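Local coordinates for protein 2,3-dihydroxybenzoate-AMP ligase (Mycobacterium smegmatis, PDB 5KEI) that is an AMP-binding enzyme of the ANL clan, built from a large N-terminal part and a smaller C-terminal domain, at residues E357-Y362 against L404-P409; R424-S427 against F431-S434; T235-L240 against R378-D383; L209-G214 against Q228-N233. All coordinates share one frame; numbering follows the deposited sequence. Where two conformers were deposited one is given.

Interaction 1: E357-Y362 against L404-P409; sequences EGLLNY and LLVRGP
L359 packs against V406 and L404 in a small, buried and wholly apolar contact between two sheets of the large N-terminal part, and no hydrogen bond crosses it. The V406 pair is the tighter of the two. Methyl CG2 of V406 presses on the root of the leucine, 3.4 Å from L359 CB; the same V406 CG2 lies 3.5 Å from L359 CD1 and a little farther from CG and CD2. With CG anti to the backbone N (chi1 -173°), L359 lays both of its methyls along this one valine methyl. CD2 then carries on to the next inward-facing residue of the strand, L359 CD2 meeting L404 CD2 at 4.0 Å. L359 leads into strand 360-362 near one edge of the nine-stranded mixed sheet, whereas L404 and V406 lie on strand 402-407 of the four-stranded antiparallel sheet; the leucine joins the two sheets by apolar contact. I386, from the neighbouring strand 385-389, touches both L359 and L404, and Y432 packs on V406 from the strand next to it.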
loop_
_atom_site.group_PDB
_atom_site.type_symbol
_atom_site.label_atom_id
_atom_site.label_comp_id
_atom_site.label_asym_id
_atom_site.label_seq_id
_atom_site.Cartn_x
_atom_site.Cartn_y
_atom_site.Cartn_z
ATOM N N GLU A 357 1.512 2.030 -3.836
ATOM C CA GLU A 357 1.154 2.867 -4.973
ATOM C C GLU A 357 1.385 2.224 -6.344
ATOM O O GLU A 357 0.823 2.669 -7.345
ATOM C CB GLU A 357 1.935 4.179 -4.903
ATOM C CG GLU A 357 1.374 5.208 -3.912
ATOM C CD GLU A 357 1.914 5.065 -2.479
ATOM O OE1 GLU A 357 2.594 4.059 -2.148
ATOM O OE2 GLU A 357 1.662 5.980 -1.673
ATOM N N GLY A 358 2.217 1.189 -6.408
ATOM C CA GLY A 358 2.552 0.612 -7.694
ATOM C C GLY A 358 3.933 -0.006 -7.771
ATOM O O GLY A 358 4.127 -1.131 -7.301
ATOM N N LEU A 359 4.880 0.731 -8.349
ATOM C CA LEU A 359 6.199 0.211 -8.759
ATOM C C LEU A 359 6.809 -0.840 -7.845
ATOM O O LEU A 359 6.965 -0.626 -6.641
ATOM C CB LEU A 359 7.217 1.347 -8.900
ATOM C CG LEU A 359 8.559 0.880 -9.504
ATOM C CD1 LEU A 359 8.425 0.541 -10.975
ATOM C CD2 LEU A 359 9.680 1.879 -9.290
ATOM N N LEU A 360 7.142 -1.989 -8.433
ATOM C CA LEU A 360 7.841 -3.038 -7.712
ATOM C C LEU A 360 9.223 -3.281 -8.328
ATOM O O LEU A 360 9.355 -3.429 -9.551
ATOM C CB LEU A 360 7.021 -4.328 -7.703
ATOM C CG LEU A 360 5.672 -4.298 -6.979
ATOM C CD1 LEU A 360 4.841 -5.537 -7.310
ATOM C CD2 LEU A 360 5.899 -4.209 -5.502
ATOM N N ASN A 361 10.244 -3.297 -7.471
ATOM C CA ASN A 361 11.602 -3.661 -7.878
ATOM C C ASN A 361 11.999 -4.941 -7.176
ATOM O O ASN A 361 11.929 -5.026 -5.945
ATOM C CB ASN A 361 12.607 -2.546 -7.554
ATOM C CG ASN A 361 12.273 -1.260 -8.243
ATOM O OD1 ASN A 361 12.553 -1.097 -9.428
ATOM N ND2 ASN A 361 11.650 -0.331 -7.513
ATOM N N TYR A 362 12.374 -5.943 -7.968
ATOM C CA TYR A 362 12.809 -7.240 -7.454
ATOM C C TYR A 362 14.191 -7.570 -7.965
ATOM O O TYR A 362 14.535 -7.213 -9.095
ATOM C CB TYR A 362 11.912 -8.389 -7.911
ATOM C CG TYR A 362 10.468 -8.384 -7.512
ATOM C CD1 TYR A 362 10.041 -9.038 -6.363
ATOM C CD2 TYR A 362 9.517 -7.810 -8.329
ATOM C CE1 TYR A 362 8.707 -9.065 -6.022
ATOM C CE2 TYR A 362 8.196 -7.822 -7.984
ATOM C CZ TYR A 362 7.796 -8.461 -6.841
ATOM O OH TYR A 362 6.465 -8.486 -6.526
ATOM N N LEU A 404 13.100 9.295 -6.968
ATOM C CA LEU A 404 12.440 8.334 -7.843
ATOM C C LEU A 404 11.007 8.767 -8.214
ATOM O O LEU A 404 10.188 9.074 -7.347
ATOM C CB LEU A 404 12.427 6.967 -7.172
ATOM C CG LEU A 404 11.640 5.887 -7.898
ATOM C CD1 LEU A 404 12.298 5.560 -9.237
ATOM C CD2 LEU A 404 11.510 4.648 -7.014
ATOM N N LEU A 405 10.734 8.819 -9.513
ATOM C CA LEU A 405 9.400 9.057 -10.047
ATOM C C LEU A 405 9.017 7.842 -10.888
ATOM O O LEU A 405 9.873 7.258 -11.559
ATOM C CB LEU A 405 9.369 10.316 -10.907
ATOM C CG LEU A 405 9.272 11.732 -10.340
ATOM C CD1 LEU A 405 10.326 12.025 -9.270
ATOM C CD2 LEU A 405 9.382 12.722 -11.491
ATOM N N VAL A 406 7.744 7.463 -10.878
ATOM C CA VAL A 406 7.339 6.234 -11.554
ATOM C C VAL A 406 5.972 6.324 -12.214
ATOM O O VAL A 406 5.065 7.015 -11.729
ATOM C CB VAL A 406 7.329 5.038 -10.573
ATOM C CG1 VAL A 406 6.356 5.292 -9.395
ATOM C CG2 VAL A 406 6.980 3.757 -11.307
ATOM N N ARG A 407 5.850 5.622 -13.335
ATOM C CA ARG A 407 4.602 5.462 -14.050
ATOM C C ARG A 407 4.657 4.105 -14.744
ATOM O O ARG A 407 5.706 3.716 -15.249
ATOM C CB ARG A 407 4.414 6.590 -15.054
ATOM C CG ARG A 407 3.033 6.700 -15.630
ATOM C CD ARG A 407 2.991 7.824 -16.650
ATOM N NE ARG A 407 3.802 7.531 -17.832
ATOM C CZ ARG A 407 4.073 8.426 -18.778
ATOM N NH1 ARG A 407 3.601 9.660 -18.671
ATOM N NH2 ARG A 407 4.818 8.101 -19.826
ATOM N N GLY A 408 3.542 3.380 -14.751
ATOM C CA GLY A 408 3.489 2.090 -15.403
ATOM C C GLY A 408 2.177 1.345 -15.258
ATOM O O GLY A 408 1.199 1.863 -14.712
ATOM N N PRO A 409 2.160 0.094 -15.728
ATOM C CA PRO A 409 0.940 -0.710 -15.886
ATOM C C PRO A 409 0.208 -1.069 -14.583
ATOM O O PRO A 409 -0.880 -1.652 -14.648
ATOM C CB PRO A 409 1.450 -1.978 -16.588
ATOM C CG PRO A 409 2.919 -2.045 -16.244
ATOM C CD PRO A 409 3.370 -0.622 -16.174
#

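Interaction 2: R424-S427 against F431-S434; sequences RSFS and FYRS
F426 and Y432 are joined by a single beta bridge, a non-hydrogen-bonded antiparallel pair with R433 N donating to S425 O (3.1 Å, 170° at the hydrogen) and S427 N donating to F431 O (2.9 Å). The chain leaves helix 419-425, turns back through three residues and enters strand 432-440, and the bridge closes that turn at its base. F431 O has a second visitor, since F426 CA lies 3.4 Å from it in a CA-H...O contact. On one side of the bridge the F426 ring runs along the start of the strand: its CE2 is 3.7 Å from Y432 CB, and the two rings lie obliquely, planes at 54° and centroids 5.7 Å apart. S427 and F431, the next pair toward the turn, meet through their CB atoms, 3.6 Å apart. R433 reaches back to the helix end. A bend at chi3 (-53°) swings its guanidinium across the backbone of S425 and beside the carbonyl of R424, with R433 CZ 3.5 Å from R424 O. Both arginines also look toward the C-terminal domain: R424 NH2 forms a salt bridge with E473, and R433 NH1 a weak hydrogen bond with V544 O. Carbonyls at the C-terminal end of a helix carry partial negative charge, so a cationic group set beside them is probably favoured.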
loop_
_atom_site.group_PDB
_atom_site.type_symbol
_atom_site.label_atom_id
_atom_site.label_comp_id
_atom_site.label_asym_id
_atom_site.label_seq_id
_atom_site.Cartn_x
_atom_site.Cartn_y
_atom_site.Cartn_z
ATOM N N ARG A 424 -0.530 17.580 -5.461
ATOM C CA ARG A 424 0.739 17.681 -4.742
ATOM C C ARG A 424 1.701 16.513 -5.038
ATOM O O ARG A 424 2.913 16.706 -5.130
ATOM C CB ARG A 424 0.430 17.777 -3.238
ATOM C CG ARG A 424 1.611 17.893 -2.307
ATOM C CD ARG A 424 1.153 17.909 -0.846
ATOM N NE ARG A 424 2.266 17.663 0.085
ATOM C CZ ARG A 424 3.088 18.604 0.557
ATOM N NH1 ARG A 424 2.941 19.879 0.199
ATOM N NH2 ARG A 424 4.066 18.272 1.394
ATOM N N SER A 425 1.151 15.316 -5.235
ATOM C CA SER A 425 1.939 14.084 -5.269
ATOM C C SER A 425 2.310 13.566 -6.668
ATOM O O SER A 425 3.065 12.600 -6.789
ATOM C CB SER A 425 1.180 12.978 -4.529
ATOM O OG SER A 425 0.765 13.395 -3.237
ATOM N N PHE A 426 1.783 14.189 -7.718
ATOM C CA PHE A 426 2.051 13.721 -9.074
ATOM C C PHE A 426 2.626 14.794 -10.004
ATOM O O PHE A 426 2.158 15.933 -10.031
ATOM C CB PHE A 426 0.768 13.144 -9.712
ATOM C CG PHE A 426 0.246 11.906 -9.026
ATOM C CD1 PHE A 426 -0.637 12.005 -7.967
ATOM C CD2 PHE A 426 0.636 10.654 -9.439
ATOM C CE1 PHE A 426 -1.111 10.866 -7.326
ATOM C CE2 PHE A 426 0.165 9.512 -8.800
ATOM C CZ PHE A 426 -0.702 9.619 -7.744
ATOM N N SER A 427 3.657 14.392 -10.742
ATOM C CA SER A 427 4.114 15.000 -11.995
ATOM C C SER A 427 2.978 15.478 -12.930
ATOM O O SER A 427 1.888 14.903 -12.946
ATOM C CB SER A 427 5.004 13.959 -12.709
ATOM O OG SER A 427 5.255 14.244 -14.068
ATOM N N PHE A 431 3.588 11.040 -13.565
ATOM C CA PHE A 431 4.489 10.205 -12.777
ATOM C C PHE A 431 4.209 10.407 -11.287
ATOM O O PHE A 431 4.021 11.539 -10.829
ATOM C CB PHE A 431 5.959 10.527 -13.081
ATOM C CG PHE A 431 6.459 9.964 -14.397
ATOM C CD1 PHE A 431 6.152 10.579 -15.594
ATOM C CD2 PHE A 431 7.249 8.821 -14.427
ATOM C CE1 PHE A 431 6.619 10.065 -16.791
ATOM C CE2 PHE A 431 7.717 8.303 -15.624
ATOM C CZ PHE A 431 7.398 8.930 -16.800
ATOM N N TYR A 432 4.168 9.311 -10.534
ATOM C CA TYR A 432 4.058 9.404 -9.082
ATOM C C TYR A 432 5.416 9.764 -8.480
ATOM O O TYR A 432 6.413 9.147 -8.830
ATOM C CB TYR A 432 3.547 8.084 -8.497
ATOM C CG TYR A 432 3.686 8.021 -7.005
ATOM C CD1 TYR A 432 3.005 8.922 -6.186
ATOM C CD2 TYR A 432 4.492 7.065 -6.400
ATOM C CE1 TYR A 432 3.134 8.873 -4.811
ATOM C CE2 TYR A 432 4.624 7.007 -5.014
ATOM C CZ TYR A 432 3.948 7.916 -4.228
ATOM O OH TYR A 432 4.086 7.878 -2.852
ATOM N N ARG A 433 5.462 10.764 -7.595
ATOM C CA ARG A 433 6.703 11.103 -6.871
ATOM C C ARG A 433 6.825 10.340 -5.541
ATOM O O ARG A 433 6.089 10.589 -4.588
ATOM C CB ARG A 433 6.784 12.607 -6.622
ATOM C CG ARG A 433 7.104 13.434 -7.861
ATOM C CD ARG A 433 7.795 14.755 -7.481
ATOM N NE ARG A 433 7.023 15.490 -6.481
ATOM C CZ ARG A 433 5.952 16.222 -6.765
ATOM N NH1 ARG A 433 5.539 16.329 -8.017
ATOM N NH2 ARG A 433 5.295 16.849 -5.802
ATOM N N SER A 434 7.773 9.418 -5.483
ATOM C CA SER A 434 7.870 8.451 -4.391
ATOM C C SER A 434 8.411 9.015 -3.086
ATOM O O SER A 434 8.127 8.493 -2.004
ATOM C CB SER A 434 8.758 7.288 -4.819
ATOM O OG SER A 434 10.046 7.771 -5.163
#

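Interaction 3: T235-L240 against R378-D383; sequences TASAEL and RPLSPD
L380 reaches into the side of helix 227-240 and touches A236, S237 and L240. It comes directly after strand 378-379, the edge strand of the nine-stranded mixed sheet, so this is helix-on-sheet packing at the sheet margin, with one leucine doing nearly all the work. Its CB points at the helix but stops short of it, and CG, anti to the backbone N (chi1 169°), extends the chain further toward the helix before it forks. From the fork, L380 CD1 enters between A236 and L240, one turn apart: it sits 3.7 Å from L240 CD1, 3.7 Å from A236 O and 4.0 Å from A236 CB. That carbonyl is already engaged in the helix, accepting from L240 N, so the methyl covers a satisfied oxygen. The other branch, L380 CD2, lies against S237 OG at 3.4 Å. This hydroxyl has polar partners away from the leucine, in N233 O one turn back and Y362 OH on the adjacent strand, so a methyl at its flank costs it no bond. L360 and Y410 pack on L380 as well, and its backbone pairs with L360. The next residue ties the loop to the same helix by polar means: S381 OG is hydrogen-bonded to Y232 OH and also receives a weak bond from D383 N, 3.3 Å away.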
loop_
_atom_site.group_PDB
_atom_site.type_symbol
_atom_site.label_atom_id
_atom_site.label_comp_id
_atom_site.label_asym_id
_atom_site.label_seq_id
_atom_site.Cartn_x
_atom_site.Cartn_y
_atom_site.Cartn_z
ATOM N N THR A 235 0.174 -11.841 -10.866
ATOM C CA THR A 235 0.545 -12.830 -11.894
ATOM C C THR A 235 2.003 -12.668 -12.310
ATOM O O THR A 235 2.801 -13.619 -12.259
ATOM C CB THR A 235 -0.336 -12.685 -13.128
ATOM O OG1 THR A 235 -1.713 -12.703 -12.720
ATOM C CG2 THR A 235 -0.028 -13.781 -14.155
ATOM N N ALA A 236 2.341 -11.455 -12.734
ATOM C CA ALA A 236 3.700 -11.138 -13.136
ATOM C C ALA A 236 4.697 -11.378 -11.996
ATOM O O ALA A 236 5.797 -11.843 -12.240
ATOM C CB ALA A 236 3.785 -9.701 -13.626
ATOM N N SER A 237 4.310 -11.077 -10.759
ATOM C CA SER A 237 5.210 -11.276 -9.608
ATOM C C SER A 237 5.430 -12.739 -9.329
ATOM O O SER A 237 6.537 -13.146 -8.959
ATOM C CB SER A 237 4.664 -10.622 -8.328
ATOM O OG SER A 237 4.529 -9.241 -8.494
ATOM N N ALA A 238 4.355 -13.517 -9.446
ATOM C CA ALA A 238 4.422 -14.965 -9.235
ATOM C C ALA A 238 5.216 -15.634 -10.368
ATOM O O ALA A 238 5.938 -16.598 -10.141
ATOM C CB ALA A 238 3.009 -15.566 -9.120
ATOM N N GLU A 239 5.095 -15.107 -11.580
ATOM C CA GLU A 239 5.926 -15.588 -12.664
ATOM C C GLU A 239 7.410 -15.280 -12.422
ATOM O O GLU A 239 8.276 -16.114 -12.678
ATOM C CB GLU A 239 5.494 -14.981 -13.990
ATOM C CG GLU A 239 6.225 -15.607 -15.166
ATOM C CD GLU A 239 6.279 -14.711 -16.391
ATOM O OE1 GLU A 239 5.383 -13.847 -16.564
ATOM O OE2 GLU A 239 7.237 -14.874 -17.179
ATOM N N LEU A 240 7.699 -14.079 -11.938
ATOM C CA LEU A 240 9.076 -13.659 -11.732
ATOM C C LEU A 240 9.704 -14.494 -10.626
ATOM O O LEU A 240 10.875 -14.887 -10.709
ATOM C CB LEU A 240 9.142 -12.163 -11.404
ATOM C CG LEU A 240 10.499 -11.486 -11.146
ATOM C CD1 LEU A 240 10.409 -10.014 -11.510
ATOM C CD2 LEU A 240 10.943 -11.639 -9.687
ATOM N N ARG A 378 15.215 -4.451 -9.611
ATOM C CA ARG A 378 14.920 -3.597 -10.760
ATOM C C ARG A 378 13.454 -3.859 -11.130
ATOM O O ARG A 378 12.883 -4.846 -10.641
ATOM C CB ARG A 378 15.908 -3.859 -11.939
ATOM C CG ARG A 378 15.873 -5.259 -12.540
ATOM C CD ARG A 378 16.924 -5.477 -13.646
ATOM N NE ARG A 378 16.986 -6.897 -13.981
ATOM C CZ ARG A 378 16.219 -7.482 -14.895
ATOM N NH1 ARG A 378 15.361 -6.761 -15.590
ATOM N NH2 ARG A 378 16.303 -8.787 -15.117
ATOM N N PRO A 379 12.833 -2.968 -11.948
ATOM C CA PRO A 379 11.373 -3.008 -12.157
ATOM C C PRO A 379 10.799 -4.325 -12.691
ATOM O O PRO A 379 11.409 -5.045 -13.480
ATOM C CB PRO A 379 11.135 -1.876 -13.168
ATOM C CG PRO A 379 12.234 -0.919 -12.895
ATOM C CD PRO A 379 13.424 -1.763 -12.567
ATOM N N LEU A 380 9.592 -4.608 -12.219
ATOM C CA LEU A 380 8.879 -5.848 -12.501
ATOM C C LEU A 380 8.469 -5.958 -13.956
ATOM O O LEU A 380 8.551 -7.030 -14.561
ATOM C CB LEU A 380 7.641 -5.932 -11.613
ATOM C CG LEU A 380 6.555 -6.987 -11.835
ATOM C CD1 LEU A 380 7.127 -8.407 -11.834
ATOM C CD2 LEU A 380 5.495 -6.815 -10.739
ATOM N N SER A 381 8.014 -4.838 -14.497
ATOM C CA SER A 381 7.472 -4.792 -15.837
ATOM C C SER A 381 8.418 -4.060 -16.777
ATOM O O SER A 381 9.039 -3.055 -16.396
ATOM C CB SER A 381 6.103 -4.109 -15.821
ATOM O OG SER A 381 5.507 -4.079 -17.102
ATOM N N PRO A 382 8.519 -4.563 -18.017
ATOM C CA PRO A 382 9.226 -3.898 -19.111
ATOM C C PRO A 382 8.710 -2.483 -19.356
ATOM O O PRO A 382 9.465 -1.626 -19.802
ATOM C CB PRO A 382 8.925 -4.792 -20.319
ATOM C CG PRO A 382 8.646 -6.140 -19.719
ATOM C CD PRO A 382 7.929 -5.846 -18.439
ATOM N N ASP A 383 7.436 -2.237 -19.072
ATOM C CA ASP A 383 6.869 -0.928 -19.336
ATOM C C ASP A 383 6.686 -0.099 -18.060
ATOM O O ASP A 383 5.906 0.864 -18.037
ATOM C CB ASP A 383 5.544 -1.080 -20.088
ATOM C CG ASP A 383 5.751 -1.521 -21.538
ATOM O OD1 ASP A 383 6.141 -0.668 -22.354
ATOM O OD2 ASP A 383 5.547 -2.716 -21.862
#

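Interaction 4: L209-G214 against Q228-N233; sequences LLLVSG and QDYVYN
Y230 OH is hydrogen-bonded to N258 OD1 at the start of helix 258-262, while both methyls of L211 press on the same oxygen. L211 CD2 is 3.6 Å from Y230 OH and L211 CD1 3.8 Å, the leucine meeting the tyrosine head-on from the sheet. CD1 of L211 also reaches the ring itself, 4.1 Å from Y230 CE1. L209, two residues earlier on the same side of the strand, crosses the tyrosine at about a right angle; its CD1 hangs over one ring face near the rim, and its CD2 lies 4.0 Å from Y230 CE2. Strand 207-212 belongs to the seven-stranded mixed sheet, and helix 227-240 follows its antiparallel edge strand 222-226; Y230 spans from the helix to the sheet. Beyond the strand, S213 and G214 begin the glycine- and threonine-rich loop leading to K221, a signature of the ANL family; S213 OG is held by E357. The two leucines add only apolar contact to the ring, which L261 and A262 of helix 258-262 also cover, and N258 supplies the polar partner that a hydroxyl pushed in among methyl groups requires.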
loop_
_atom_site.group_PDB
_atom_site.type_symbol
_atom_site.label_atom_id
_atom_site.label_comp_id
_atom_site.label_asym_id
_atom_site.label_seq_id
_atom_site.Cartn_x
_atom_site.Cartn_y
_atom_site.Cartn_z
ATOM N N LEU A 209 -10.066 -2.860 -5.326
ATOM C CA LEU A 209 -9.946 -2.641 -3.882
ATOM C C LEU A 209 -9.159 -1.363 -3.597
ATOM O O LEU A 209 -8.553 -0.798 -4.507
ATOM C CB LEU A 209 -9.273 -3.844 -3.192
ATOM C CG LEU A 209 -7.965 -4.430 -3.753
ATOM C CD1 LEU A 209 -6.782 -3.491 -3.576
ATOM C CD2 LEU A 209 -7.641 -5.757 -3.092
ATOM N N LEU A 210 -9.158 -0.907 -2.344
ATOM C CA LEU A 210 -8.295 0.223 -1.964
ATOM C C LEU A 210 -7.211 -0.251 -0.980
ATOM O O LEU A 210 -7.498 -0.882 0.047
ATOM C CB LEU A 210 -9.110 1.373 -1.355
ATOM C CG LEU A 210 -10.335 1.843 -2.171
ATOM C CD1 LEU A 210 -11.176 2.879 -1.428
ATOM C CD2 LEU A 210 -9.948 2.385 -3.543
ATOM N N LEU A 211 -5.959 0.025 -1.305
ATOM C CA LEU A 211 -4.879 -0.223 -0.347
ATOM C C LEU A 211 -4.654 1.032 0.479
ATOM O O LEU A 211 -5.086 2.124 0.107
ATOM C CB LEU A 211 -3.586 -0.633 -1.055
ATOM C CG LEU A 211 -3.615 -1.878 -1.948
ATOM C CD1 LEU A 211 -2.365 -1.930 -2.793
ATOM C CD2 LEU A 211 -3.706 -3.144 -1.107
ATOM N N VAL A 212 -3.993 0.855 1.613
ATOM C CA VAL A 212 -3.573 1.958 2.460
ATOM C C VAL A 212 -2.111 2.321 2.174
ATOM O O VAL A 212 -1.275 1.456 1.950
ATOM C CB VAL A 212 -3.766 1.608 3.953
ATOM C CG1 VAL A 212 -3.201 2.700 4.835
ATOM C CG2 VAL A 212 -5.248 1.417 4.250
ATOM N N SER A 213 -1.834 3.616 2.160
ATOM C CA SER A 213 -0.508 4.151 1.918
ATOM C C SER A 213 0.311 4.226 3.209
ATOM O O SER A 213 -0.145 4.788 4.208
ATOM C CB SER A 213 -0.640 5.537 1.299
ATOM O OG SER A 213 0.628 6.100 1.050
ATOM N N GLY A 214 1.522 3.679 3.196
ATOM C CA GLY A 214 2.371 3.715 4.380
ATOM C C GLY A 214 3.119 5.029 4.530
ATOM O O GLY A 214 4.352 5.047 4.517
ATOM N N GLN A 228 -7.563 -4.828 -13.437
ATOM C CA GLN A 228 -6.555 -5.047 -14.464
ATOM C C GLN A 228 -5.152 -5.090 -13.858
ATOM O O GLN A 228 -4.366 -6.011 -14.143
ATOM C CB GLN A 228 -6.628 -3.951 -15.534
ATOM C CG GLN A 228 -7.898 -3.939 -16.438
ATOM C CD GLN A 228 -7.861 -4.993 -17.564
ATOM O OE1 GLN A 228 -7.236 -6.038 -17.421
ATOM N NE2 GLN A 228 -8.523 -4.700 -18.693
ATOM N N ASP A 229 -4.825 -4.105 -13.014
ATOM C CA ASP A 229 -3.430 -3.942 -12.667
ATOM C C ASP A 229 -3.075 -4.817 -11.477
ATOM O O ASP A 229 -1.925 -5.234 -11.343
ATOM C CB ASP A 229 -3.035 -2.482 -12.393
ATOM C CG ASP A 229 -3.610 -1.920 -11.112
ATOM O OD1 ASP A 229 -4.719 -1.381 -11.123
ATOM O OD2 ASP A 229 -2.961 -2.095 -10.056
ATOM N N TYR A 230 -4.063 -5.155 -10.654
ATOM C CA TYR A 230 -3.789 -5.940 -9.453
ATOM C C TYR A 230 -3.651 -7.429 -9.815
ATOM O O TYR A 230 -2.806 -8.131 -9.255
ATOM C CB TYR A 230 -4.872 -5.695 -8.373
ATOM C CG TYR A 230 -4.251 -5.816 -6.994
ATOM C CD1 TYR A 230 -3.173 -4.981 -6.682
ATOM C CD2 TYR A 230 -4.760 -6.622 -5.981
ATOM C CE1 TYR A 230 -2.559 -4.991 -5.469
ATOM C CE2 TYR A 230 -4.130 -6.626 -4.693
ATOM C CZ TYR A 230 -3.023 -5.798 -4.467
ATOM O OH TYR A 230 -2.336 -5.722 -3.279
ATOM N N VAL A 231 -4.439 -7.896 -10.780
ATOM C CA VAL A 231 -4.271 -9.263 -11.268
ATOM C C VAL A 231 -2.917 -9.374 -11.966
ATOM O O VAL A 231 -2.152 -10.311 -11.721
ATOM C CB VAL A 231 -5.397 -9.667 -12.213
ATOM C CG1 VAL A 231 -5.113 -11.048 -12.863
ATOM C CG2 VAL A 231 -6.724 -9.670 -11.452
ATOM N N TYR A 232 -2.604 -8.392 -12.807
ATOM C CA TYR A 232 -1.264 -8.344 -13.388
ATOM C C TYR A 232 -0.128 -8.289 -12.344
ATOM O O TYR A 232 0.885 -8.966 -12.504
ATOM C CB TYR A 232 -1.126 -7.153 -14.354
ATOM C CG TYR A 232 0.281 -6.959 -14.919
ATOM C CD1 TYR A 232 0.952 -8.000 -15.571
ATOM C CD2 TYR A 232 0.960 -5.759 -14.752
ATOM C CE1 TYR A 232 2.257 -7.836 -16.072
ATOM C CE2 TYR A 232 2.251 -5.588 -15.239
ATOM C CZ TYR A 232 2.902 -6.628 -15.895
ATOM O OH TYR A 232 4.185 -6.446 -16.381
ATOM N N ASN A 233 -0.325 -7.551 -11.250
ATOM C CA ASN A 233 0.721 -7.289 -10.260
ATOM C C ASN A 233 1.089 -8.682 -9.623
ATOM O O ASN A 233 2.246 -9.093 -9.479
ATOM C CB ASN A 233 0.218 -6.326 -9.172
ATOM C CG ASN A 233 1.264 -6.061 -8.136
ATOM O OD1 ASN A 233 1.328 -6.746 -7.162
ATOM N ND2 ASN A 233 1.992 -4.972 -8.285
#

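How the interactions relate
Interactions 1, 3 and 4 are buried, whereas interaction 2 is partly buried and has neighbours in the C-terminal domain. Helix 227-240 serves both interaction 3 and interaction 4, against different sheets. Neighbouring strands tie interaction 1 to interaction 3, where Y362 O and R378 N lie 2.9 Å apart, probably hydrogen-bonded. Interactions 1 and 2 share the four-stranded sheet, where Y432 N and V406 O lie 2.7 Å apart, again a probable hydrogen bond. Between interactions 1 and 4 P409 packs on Y232. Interactions 2 and 3 stay about 8 Å apart at their nearest atoms. Across the three buried contacts leucine methyls dominate and no hydrogen bond passes; interaction 2 alone relies on backbone bonds.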